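PDB 2B5W: glucose 1-dehydrogenase, which oxidises D-glucose and several other aldoses to the corresponding aldonolactones or aldonates with NADP(+) or NAD(+), preferring NADP(+) and using a catalytic zinc ion. Local coordinates for residues Thr224-Ser228 / Arg229-Val233; Val35-Gly39 / Thr40-Val44; Arg89-Ser93 / Gly94-Tyr98. The protein carries 1 engineered substitution. One frame throughout, in Å; residues are numbered along the deposited sequence.

Contact 1 of 3, residues Thr224-Ser228 / Arg229-Val233; sequences TYVDS and RQTPV. With NAP (NADP nicotinamide-adenine-dinucleotide phosphate), chain I.
The side chain of R229 folds back along the carboxylate of D227, and its atoms from CB to NE and NH2 pass along that group. R229 CB lies 3.3 Å from D227 OD1, and CG and CD follow past the same oxygen. A bend at chi3 (-59°) then turns the guanidinium to meet D227 side-on. NE sends an almost straight bond (177°) of 3.0 Å to the syn lone pair of D227 OD1, while NH2 reaches D227 OD2 at 2.9 Å, tilted from the carboxylate plane. NH2 has a second acidic partner in D209. The backbone N of R229 also bonds OD1, 3.0 Å away, coming from above the carboxylate. An alanine in place of D227 is likely to leave R229 NE and the R229 amide without their acceptor, and the guanidinium without one of its two acidic mates and freer to turn. The carbonyl O of D227 takes two amides, Q230 N at 3.0 Å and, in its own plane, T231 N at 2.9 Å. In the residue between D227 and R229, S228 OG gives a 2.7 Å hydrogen bond to N1A of the NADP adenine. The loop follows an outermost strand of the six-stranded parallel sheet, where S228 forms part of the adenine site of this Rossmann-type nucleotide-binding domain.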
loop_
_atom_site.group_PDB
_atom_site.type_symbol
_atom_site.label_atom_id
_atom_site.label_comp_id
_atom_site.label_asym_id
_atom_site.label_seq_id
_atom_site.Cartn_x
_atom_site.Cartn_y
_atom_site.Cartn_z
ATOM N N THR A 224 7.703 20.406 13.346
ATOM C CA THR A 224 6.543 21.037 13.940
ATOM C C THR A 224 5.763 20.055 14.783
ATOM O O THR A 224 5.356 18.964 14.315
ATOM C CB THR A 224 5.634 21.588 12.835
ATOM O OG1 THR A 224 6.275 22.662 12.130
ATOM C CG2 THR A 224 4.334 22.148 13.436
ATOM N N TYR A 225 5.486 20.449 16.023
ATOM C CA TYR A 225 4.669 19.689 16.947
ATOM C C TYR A 225 3.190 19.921 16.682
ATOM O O TYR A 225 2.717 21.066 16.665
ATOM C CB TYR A 225 5.027 20.003 18.426
ATOM C CG TYR A 225 4.025 19.484 19.437
ATOM C CD1 TYR A 225 3.688 18.135 19.501
ATOM C CD2 TYR A 225 3.376 20.338 20.345
ATOM C CE1 TYR A 225 2.762 17.657 20.415
ATOM C CE2 TYR A 225 2.467 19.868 21.239
ATOM C CZ TYR A 225 2.143 18.518 21.290
ATOM O OH TYR A 225 1.238 18.035 22.193
ATOM N N VAL A 226 2.485 18.841 16.388
ATOM C CA VAL A 226 1.043 18.868 16.131
ATOM C C VAL A 226 0.344 18.188 17.288
ATOM O O VAL A 226 0.440 16.988 17.521
ATOM C CB VAL A 226 0.676 18.198 14.764
ATOM C CG1 VAL A 226 -0.831 18.347 14.503
ATOM C CG2 VAL A 226 1.472 18.798 13.658
ATOM N N ASP A 227 -0.377 18.993 18.070
ATOM C CA ASP A 227 -1.138 18.487 19.171
ATOM C C ASP A 227 -2.494 18.068 18.640
ATOM O O ASP A 227 -3.219 18.891 18.128
ATOM C CB ASP A 227 -1.300 19.616 20.197
ATOM C CG ASP A 227 -2.090 19.227 21.400
ATOM O OD1 ASP A 227 -2.701 18.131 21.502
ATOM O OD2 ASP A 227 -2.118 20.019 22.401
ATOM N N SER A 228 -2.785 16.780 18.721
ATOM C CA SER A 228 -3.981 16.197 18.133
ATOM C C SER A 228 -5.270 16.670 18.797
ATOM O O SER A 228 -6.343 16.533 18.230
ATOM C CB SER A 228 -3.926 14.690 18.204
ATOM O OG SER A 228 -3.945 14.170 19.507
ATOM N N ARG A 229 -5.148 17.183 20.015
ATOM C CA ARG A 229 -6.302 17.788 20.719
ATOM C C ARG A 229 -6.729 19.111 20.088
ATOM O O ARG A 229 -7.868 19.551 20.230
ATOM C CB ARG A 229 -5.938 17.968 22.176
ATOM C CG ARG A 229 -5.591 16.651 22.903
ATOM C CD ARG A 229 -5.034 16.832 24.265
ATOM N NE ARG A 229 -3.814 17.620 24.200
ATOM C CZ ARG A 229 -3.209 18.143 25.246
ATOM N NH1 ARG A 229 -3.682 17.941 26.463
ATOM N NH2 ARG A 229 -2.101 18.849 25.068
ATOM N N GLN A 230 -5.807 19.759 19.406
ATOM C CA GLN A 230 -6.043 20.970 18.643
ATOM C C GLN A 230 -6.313 20.732 17.165
ATOM O O GLN A 230 -7.222 21.350 16.574
ATOM C CB GLN A 230 -4.826 21.859 18.742
ATOM C CG GLN A 230 -4.502 22.311 20.147
ATOM C CD GLN A 230 -5.588 23.190 20.715
ATOM O OE1 GLN A 230 -6.108 24.072 20.020
ATOM N NE2 GLN A 230 -5.962 22.934 21.957
ATOM N N THR A 231 -5.489 19.877 16.559
ATOM C CA THR A 231 -5.522 19.618 15.139
ATOM C C THR A 231 -5.539 18.117 14.902
ATOM O O THR A 231 -4.494 17.476 14.979
ATOM C CB THR A 231 -4.293 20.218 14.469
ATOM O OG1 THR A 231 -4.217 21.624 14.735
ATOM C CG2 THR A 231 -4.396 20.099 12.943
ATOM N N PRO A 232 -6.710 17.549 14.615
ATOM C CA PRO A 232 -6.804 16.152 14.198
ATOM C C PRO A 232 -6.116 15.932 12.877
ATOM O O PRO A 232 -5.908 16.847 12.114
ATOM C CB PRO A 232 -8.314 15.921 14.041
ATOM C CG PRO A 232 -8.970 17.048 14.792
ATOM C CD PRO A 232 -8.040 18.199 14.681
ATOM N N VAL A 233 -5.768 14.678 12.633
ATOM C CA VAL A 233 -4.996 14.297 11.471
ATOM C C VAL A 233 -5.680 14.788 10.182
ATOM O O VAL A 233 -5.034 15.317 9.297
ATOM C CB VAL A 233 -4.731 12.775 11.452
ATOM C CG1 VAL A 233 -4.078 12.345 10.109
ATOM C CG2 VAL A 233 -3.837 12.350 12.630
HETATM P PA NAP I . 4.393 4.336 23.012
HETATM O O1A NAP I . 3.243 3.869 23.767
HETATM O O2A NAP I . 5.606 4.668 23.893
HETATM O O5B NAP I . 4.047 5.634 22.185
HETATM C C5B NAP I . 2.805 5.887 21.586
HETATM C C4B NAP I . 2.707 7.395 21.667
HETATM O O4B NAP I . 1.606 7.794 20.881
HETATM C C3B NAP I . 2.489 7.924 23.098
HETATM O O3B NAP I . 3.496 8.835 23.508
HETATM C C2B NAP I . 1.112 8.586 23.032
HETATM O O2B NAP I . 1.006 9.816 23.730
HETATM C C1B NAP I . 0.933 8.835 21.553
HETATM N N9A NAP I . -0.468 8.813 21.178
HETATM C C8A NAP I . -1.351 7.772 21.343
HETATM N N7A NAP I . -2.552 8.157 20.872
HETATM C C5A NAP I . -2.452 9.461 20.449
HETATM C C6A NAP I . -3.346 10.378 19.888
HETATM N N6A NAP I . -4.654 10.101 19.707
HETATM N N1A NAP I . -2.903 11.637 19.555
HETATM C C2A NAP I . -1.586 12.001 19.739
HETATM N N3A NAP I . -0.689 11.107 20.297
HETATM C C4A NAP I . -1.114 9.863 20.626
HETATM O O3 NAP I . 4.944 3.193 22.049
HETATM P PN NAP I . 6.270 3.114 21.123
HETATM O O1N NAP I . 6.639 4.441 20.552
HETATM O O2N NAP I . 7.333 2.249 21.727
HETATM O O5D NAP I . 5.396 2.309 20.054
HETATM C C5D NAP I . 4.504 2.989 19.192
HETATM C C4D NAP I . 3.535 2.008 18.536
HETATM O O4D NAP I . 4.292 1.143 17.685
HETATM C C3D NAP I . 2.794 1.106 19.527
HETATM O O3D NAP I . 1.444 0.937 19.146
HETATM C C2D NAP I . 3.573 -0.203 19.442
HETATM O O2D NAP I . 2.866 -1.347 19.843
HETATM C C1D NAP I . 3.957 -0.216 17.963
HETATM N N1N NAP I . 5.164 -0.973 17.611
HETATM C C2N NAP I . 5.041 -1.765 16.511
HETATM C C3N NAP I . 6.132 -2.440 16.043
HETATM C C7N NAP I . 5.949 -3.137 14.727
HETATM O O7N NAP I . 7.028 -3.962 14.424
HETATM N N7N NAP I . 4.823 -2.929 13.990
HETATM C C4N NAP I . 7.375 -2.380 16.687
HETATM C C5N NAP I . 7.487 -1.559 17.803
HETATM C C6N NAP I . 6.375 -0.831 18.248
HETATM P P2B NAP I . 0.525 9.885 25.312
HETATM O O1X NAP I . 1.492 9.281 26.191
HETATM O O2X NAP I . 0.345 11.400 25.534
HETATM O O3X NAP I . -0.825 9.173 25.448
#

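Contact 2 of 3, residues Val35-Gly39 / Thr40-Val44; sequences VGVCG and TDHEV. Engineered in segment 35-39: C38 (natural residue Asp). With ZN (zinc ion), chain B; NAP (NADP nicotinamide-adenine-dinucleotide phosphate), chain I.
With chi1 at 79°, SG of C38 stands between its own backbone N and carbonyl carbon, turned to T40, while CG of D41, beside its backbone N (chi1 -70°), lets OD1 reach back to the C38 amide. The result is a capping box at the start of helix 39-46. On one side D41 OD1 receives the C38 amide on its anti lone pair, a good bond of 3.0 Å; on the other the T40 amide makes a weak bond of 3.3 Å to C38 SG. C38 O adds weak bonds from D41 N and H42 N, and the first firm helical bond links E43 N to G39 O at 2.9 Å. C38 is an engineered substitution for aspartate, and its SG binds the zinc ion at 2.3 Å, with H63 and E64 as the other protein ligands in this crystal. V37 CG1 packs against H42 NE2, 3.7 Å away, the two side chains crossing at about a right angle. The cofactor also meets this helix start. G39 N donates to NADP O2N at 3.1 Å, where a side chain on the glycine would strike the bridging O3, and E43 OE2 accepts from the ribose hydroxyl O2D at 2.6 Å. One helix end thus brings a zinc ligand and a pyrophosphate contact side by side, and the G39 amide, at the positive end of the helix dipole, would probably help to stabilise the negative charge of the phosphate it meets.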
loop_
_atom_site.group_PDB
_atom_site.type_symbol
_atom_site.label_atom_id
_atom_site.label_comp_id
_atom_site.label_asym_id
_atom_site.label_seq_id
_atom_site.Cartn_x
_atom_site.Cartn_y
_atom_site.Cartn_z
ATOM N N VAL A 35 19.804 -3.859 27.474
ATOM C CA VAL A 35 18.557 -4.218 26.814
ATOM C C VAL A 35 17.586 -3.074 26.986
ATOM O O VAL A 35 17.355 -2.591 28.096
ATOM C CB VAL A 35 17.938 -5.515 27.375
ATOM C CG1 VAL A 35 16.728 -5.908 26.569
ATOM C CG2 VAL A 35 18.954 -6.609 27.412
ATOM N N GLY A 36 17.060 -2.569 25.887
ATOM C CA GLY A 36 16.091 -1.513 25.893
ATOM C C GLY A 36 14.694 -1.948 26.266
ATOM O O GLY A 36 14.359 -3.128 26.255
ATOM N N VAL A 37 13.884 -0.964 26.632
ATOM C CA VAL A 37 12.471 -1.139 26.952
ATOM C C VAL A 37 11.669 -0.265 25.989
ATOM O O VAL A 37 12.053 0.853 25.674
ATOM C CB VAL A 37 12.223 -0.715 28.388
ATOM C CG1 VAL A 37 10.738 -0.760 28.736
ATOM C CG2 VAL A 37 13.026 -1.580 29.368
ATOM N N CYS A 38 10.612 -0.794 25.382
ATOM C CA CYS A 38 9.729 0.048 24.562
ATOM C C CYS A 38 8.282 -0.287 24.858
ATOM O O CYS A 38 7.989 -1.106 25.727
ATOM C CB CYS A 38 9.995 -0.078 23.062
ATOM S SG CYS A 38 9.299 -1.554 22.265
ATOM N N GLY A 39 7.384 0.338 24.108
ATOM C CA GLY A 39 5.965 0.146 24.341
ATOM C C GLY A 39 5.578 -1.318 24.280
ATOM O O GLY A 39 4.727 -1.779 25.032
ATOM N N THR A 40 6.200 -2.058 23.375
ATOM C CA THR A 40 5.936 -3.481 23.284
ATOM C C THR A 40 6.127 -4.176 24.622
ATOM O O THR A 40 5.385 -5.088 24.975
ATOM C CB THR A 40 6.862 -4.154 22.224
ATOM O OG1 THR A 40 6.708 -3.510 20.937
ATOM C CG2 THR A 40 6.422 -5.608 21.995
ATOM N N ASP A 41 7.202 -3.857 25.331
ATOM C CA ASP A 41 7.438 -4.458 26.670
ATOM C C ASP A 41 6.327 -4.141 27.663
ATOM O O ASP A 41 5.932 -4.986 28.471
ATOM C CB ASP A 41 8.765 -3.943 27.267
ATOM C CG ASP A 41 9.947 -4.490 26.549
ATOM O OD1 ASP A 41 10.534 -3.746 25.732
ATOM O OD2 ASP A 41 10.277 -5.680 26.747
ATOM N N HIS A 42 5.838 -2.912 27.633
ATOM C CA HIS A 42 4.771 -2.557 28.553
ATOM C C HIS A 42 3.507 -3.330 28.155
ATOM O O HIS A 42 2.772 -3.772 29.021
ATOM C CB HIS A 42 4.567 -1.055 28.550
ATOM C CG HIS A 42 5.721 -0.302 29.140
ATOM N ND1 HIS A 42 5.939 -0.231 30.498
ATOM C CD2 HIS A 42 6.726 0.404 28.558
ATOM C CE1 HIS A 42 7.013 0.506 30.731
ATOM N NE2 HIS A 42 7.502 0.919 29.577
ATOM N N GLU A 43 3.286 -3.514 26.854
ATOM C CA GLU A 43 2.107 -4.271 26.381
ATOM C C GLU A 43 2.199 -5.733 26.840
ATOM O O GLU A 43 1.217 -6.304 27.285
ATOM C CB GLU A 43 1.961 -4.170 24.859
ATOM C CG GLU A 43 1.659 -2.772 24.342
ATOM C CD GLU A 43 1.934 -2.611 22.849
ATOM O OE1 GLU A 43 1.795 -3.602 22.098
ATOM O OE2 GLU A 43 2.304 -1.487 22.426
ATOM N N VAL A 44 3.394 -6.327 26.781
ATOM C CA VAL A 44 3.606 -7.693 27.271
ATOM C C VAL A 44 3.350 -7.778 28.780
ATOM O O VAL A 44 2.817 -8.776 29.274
ATOM C CB VAL A 44 5.066 -8.197 26.972
ATOM C CG1 VAL A 44 5.365 -9.514 27.688
ATOM C CG2 VAL A 44 5.290 -8.358 25.475
HETATM ZN ZN ZN B . 11.147 -2.495 21.299
HETATM P PA NAP I . 4.393 4.336 23.012
HETATM O O1A NAP I . 3.243 3.869 23.767
HETATM O O2A NAP I . 5.606 4.668 23.893
HETATM O O5B NAP I . 4.047 5.634 22.185
HETATM C C5B NAP I . 2.805 5.887 21.586
HETATM C C4B NAP I . 2.707 7.395 21.667
HETATM O O4B NAP I . 1.606 7.794 20.881
HETATM C C3B NAP I . 2.489 7.924 23.098
HETATM O O3B NAP I . 3.496 8.835 23.508
HETATM C C2B NAP I . 1.112 8.586 23.032
HETATM O O2B NAP I . 1.006 9.816 23.730
HETATM C C1B NAP I . 0.933 8.835 21.553
HETATM N N9A NAP I . -0.468 8.813 21.178
HETATM C C8A NAP I . -1.351 7.772 21.343
HETATM N N7A NAP I . -2.552 8.157 20.872
HETATM C C5A NAP I . -2.452 9.461 20.449
HETATM C C6A NAP I . -3.346 10.378 19.888
HETATM N N6A NAP I . -4.654 10.101 19.707
HETATM N N1A NAP I . -2.903 11.637 19.555
HETATM C C2A NAP I . -1.586 12.001 19.739
HETATM N N3A NAP I . -0.689 11.107 20.297
HETATM C C4A NAP I . -1.114 9.863 20.626
HETATM O O3 NAP I . 4.944 3.193 22.049
HETATM P PN NAP I . 6.270 3.114 21.123
HETATM O O1N NAP I . 6.639 4.441 20.552
HETATM O O2N NAP I . 7.333 2.249 21.727
HETATM O O5D NAP I . 5.396 2.309 20.054
HETATM C C5D NAP I . 4.504 2.989 19.192
HETATM C C4D NAP I . 3.535 2.008 18.536
HETATM O O4D NAP I . 4.292 1.143 17.685
HETATM C C3D NAP I . 2.794 1.106 19.527
HETATM O O3D NAP I . 1.444 0.937 19.146
HETATM C C2D NAP I . 3.573 -0.203 19.442
HETATM O O2D NAP I . 2.866 -1.347 19.843
HETATM C C1D NAP I . 3.957 -0.216 17.963
HETATM N N1N NAP I . 5.164 -0.973 17.611
HETATM C C2N NAP I . 5.041 -1.765 16.511
HETATM C C3N NAP I . 6.132 -2.440 16.043
HETATM C C7N NAP I . 5.949 -3.137 14.727
HETATM O O7N NAP I . 7.028 -3.962 14.424
HETATM N N7N NAP I . 4.823 -2.929 13.990
HETATM C C4N NAP I . 7.375 -2.380 16.687
HETATM C C5N NAP I . 7.487 -1.559 17.803
HETATM C C6N NAP I . 6.375 -0.831 18.248
HETATM P P2B NAP I . 0.525 9.885 25.312
HETATM O O1X NAP I . 1.492 9.281 26.191
HETATM O O2X NAP I . 0.345 11.400 25.534
HETATM O O3X NAP I . -0.825 9.173 25.448
#

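Contact 3 of 3, residues Arg89-Ser93 / Gly94-Tyr98; sequences RPPAS and GTNEY
G94 N donates to P91 O over 2.9 Å, at an N-H...O angle of 156°, and this bond closes a type I beta turn from P91 to G94. The donor arrives from well above the carbonyl plane, in keeping with the tight curve of the chain through A92 and S93. G94 leaves the turn with a positive phi of 91°, and any CB there would run into S93 O; the lack of a side chain allows these backbone angles. Its carbonyl oxygen then faces the two prolines. P91 CD touches G94 O at 3.4 Å and P91 CG at 3.8 Å, while P90 CB comes from the other proline at 3.8 Å, so that an oxygen with no hydrogen-bond partner is buried against aliphatic ring carbons. Further on, N96 stands at the N-cap of helix 97-100. Its CG occupies the crowded position between backbone N and carbonyl carbon (chi1 61°), bringing OD1 round to the helix start: Y98 N bonds weakly to N96 OD1 at 3.0 Å, and F99 N gives the same oxygen a second bond. ND2 lies 4.1 Å from P91 CD, the two side chains lying oblique to each other, and bonds M111 O. Beyond the cap, Y98 packs on N266 of the second subunit. Chemically, the asparagine spends both ends of its amide, one on the first N-H groups of the helix and one on a neighbouring loop, which fixes its rotation, while the prolines stiffen the approach to a type I turn ending in glycine at the surface.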
loop_
_atom_site.group_PDB
_atom_site.type_symbol
_atom_site.label_atom_id
_atom_site.label_comp_id
_atom_site.label_asym_id
_atom_site.label_seq_id
_atom_site.Cartn_x
_atom_site.Cartn_y
_atom_site.Cartn_z
ATOM N N ARG A 89 12.326 -16.230 15.953
ATOM C CA ARG A 89 12.885 -17.588 15.936
ATOM C C ARG A 89 11.784 -18.545 15.497
ATOM O O ARG A 89 10.589 -18.266 15.656
ATOM C CB ARG A 89 13.409 -17.970 17.315
ATOM C CG ARG A 89 14.528 -17.076 17.808
ATOM C CD ARG A 89 15.864 -17.262 17.113
ATOM N NE ARG A 89 16.889 -16.406 17.680
ATOM C CZ ARG A 89 17.070 -15.120 17.333
ATOM N NH1 ARG A 89 16.347 -14.555 16.401
ATOM N NH2 ARG A 89 17.995 -14.422 17.930
ATOM N N PRO A 90 12.184 -19.691 14.970
ATOM C CA PRO A 90 11.194 -20.670 14.500
ATOM C C PRO A 90 10.291 -21.149 15.610
ATOM O O PRO A 90 10.736 -21.260 16.770
ATOM C CB PRO A 90 12.054 -21.821 13.945
ATOM C CG PRO A 90 13.422 -21.392 13.949
ATOM C CD PRO A 90 13.566 -20.115 14.701
ATOM N N PRO A 91 9.034 -21.429 15.277
ATOM C CA PRO A 91 8.060 -21.896 16.266
ATOM C C PRO A 91 8.290 -23.388 16.593
ATOM O O PRO A 91 9.246 -23.990 16.107
ATOM C CB PRO A 91 6.723 -21.697 15.548
ATOM C CG PRO A 91 7.047 -21.926 14.151
ATOM C CD PRO A 91 8.443 -21.367 13.928
ATOM N N ALA A 92 7.378 -23.938 17.379
ATOM C CA ALA A 92 7.489 -25.314 17.881
ATOM C C ALA A 92 7.505 -26.341 16.734
ATOM O O ALA A 92 8.187 -27.353 16.831
ATOM C CB ALA A 92 6.342 -25.603 18.884
ATOM N N SER A 93 6.809 -26.030 15.642
ATOM C CA SER A 93 6.758 -26.865 14.436
ATOM C C SER A 93 8.057 -26.880 13.629
ATOM O O SER A 93 8.176 -27.602 12.647
ATOM C CB SER A 93 5.622 -26.376 13.524
ATOM O OG SER A 93 5.741 -24.989 13.208
ATOM N N GLY A 94 9.018 -26.055 14.018
ATOM C CA GLY A 94 10.309 -26.030 13.393
ATOM C C GLY A 94 10.311 -25.020 12.256
ATOM O O GLY A 94 9.482 -24.103 12.218
ATOM N N THR A 95 11.230 -25.212 11.326
ATOM C CA THR A 95 11.459 -24.241 10.277
ATOM C C THR A 95 10.290 -24.234 9.286
ATOM O O THR A 95 9.408 -25.116 9.289
ATOM C CB THR A 95 12.791 -24.501 9.587
ATOM O OG1 THR A 95 13.177 -23.360 8.796
ATOM C CG2 THR A 95 12.667 -25.653 8.566
ATOM N N ASN A 96 10.242 -23.173 8.501
ATOM C CA ASN A 96 9.216 -22.997 7.486
ATOM C C ASN A 96 9.773 -22.096 6.374
ATOM O O ASN A 96 10.898 -21.646 6.471
ATOM C CB ASN A 96 7.915 -22.470 8.123
ATOM C CG ASN A 96 8.087 -21.105 8.808
ATOM O OD1 ASN A 96 8.712 -20.224 8.246
ATOM N ND2 ASN A 96 7.464 -20.929 9.975
ATOM N N GLU A 97 8.983 -21.849 5.332
ATOM C CA GLU A 97 9.427 -21.082 4.178
ATOM C C GLU A 97 9.968 -19.689 4.554
ATOM O O GLU A 97 10.872 -19.170 3.893
ATOM C CB GLU A 97 8.276 -20.925 3.176
ATOM C CG GLU A 97 7.080 -20.123 3.687
ATOM C CD GLU A 97 6.078 -19.851 2.594
ATOM O OE1 GLU A 97 5.002 -20.449 2.670
ATOM O OE2 GLU A 97 6.370 -19.067 1.661
ATOM N N TYR A 98 9.389 -19.091 5.584
ATOM C CA TYR A 98 9.791 -17.717 5.938
ATOM C C TYR A 98 11.188 -17.717 6.511
ATOM O O TYR A 98 12.008 -16.867 6.170
ATOM C CB TYR A 98 8.767 -17.070 6.862
ATOM C CG TYR A 98 7.422 -16.992 6.182
ATOM C CD1 TYR A 98 6.458 -17.931 6.430
ATOM C CD2 TYR A 98 7.165 -15.997 5.260
ATOM C CE1 TYR A 98 5.246 -17.881 5.805
ATOM C CE2 TYR A 98 5.958 -15.936 4.607
ATOM C CZ TYR A 98 4.994 -16.888 4.885
ATOM O OH TYR A 98 3.766 -16.844 4.260
#

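Contacts 1 and 2 bind separate parts of one NADP molecule: 224-233, in the C-terminal nucleotide-binding region, meets the adenine, whereas 35-44, in the GroES-like region, meets the pyrophosphate and the nicotinamide-side ribose beside the catalytic zinc. Their centres are 26 Å apart and their nearest atoms about 17 Å, so the cofactor itself joins them. Contact 3 shares the GroES-like region with contact 2, its centre 24 Å and its nearest atoms about 12 Å away, but it touches neither zinc nor cofactor; the P90 side chain lies about 10 Å from that of the substrate-binding E114. Contacts 1 and 3, on opposite sides of the chain's centre, are 43 Å apart between centres.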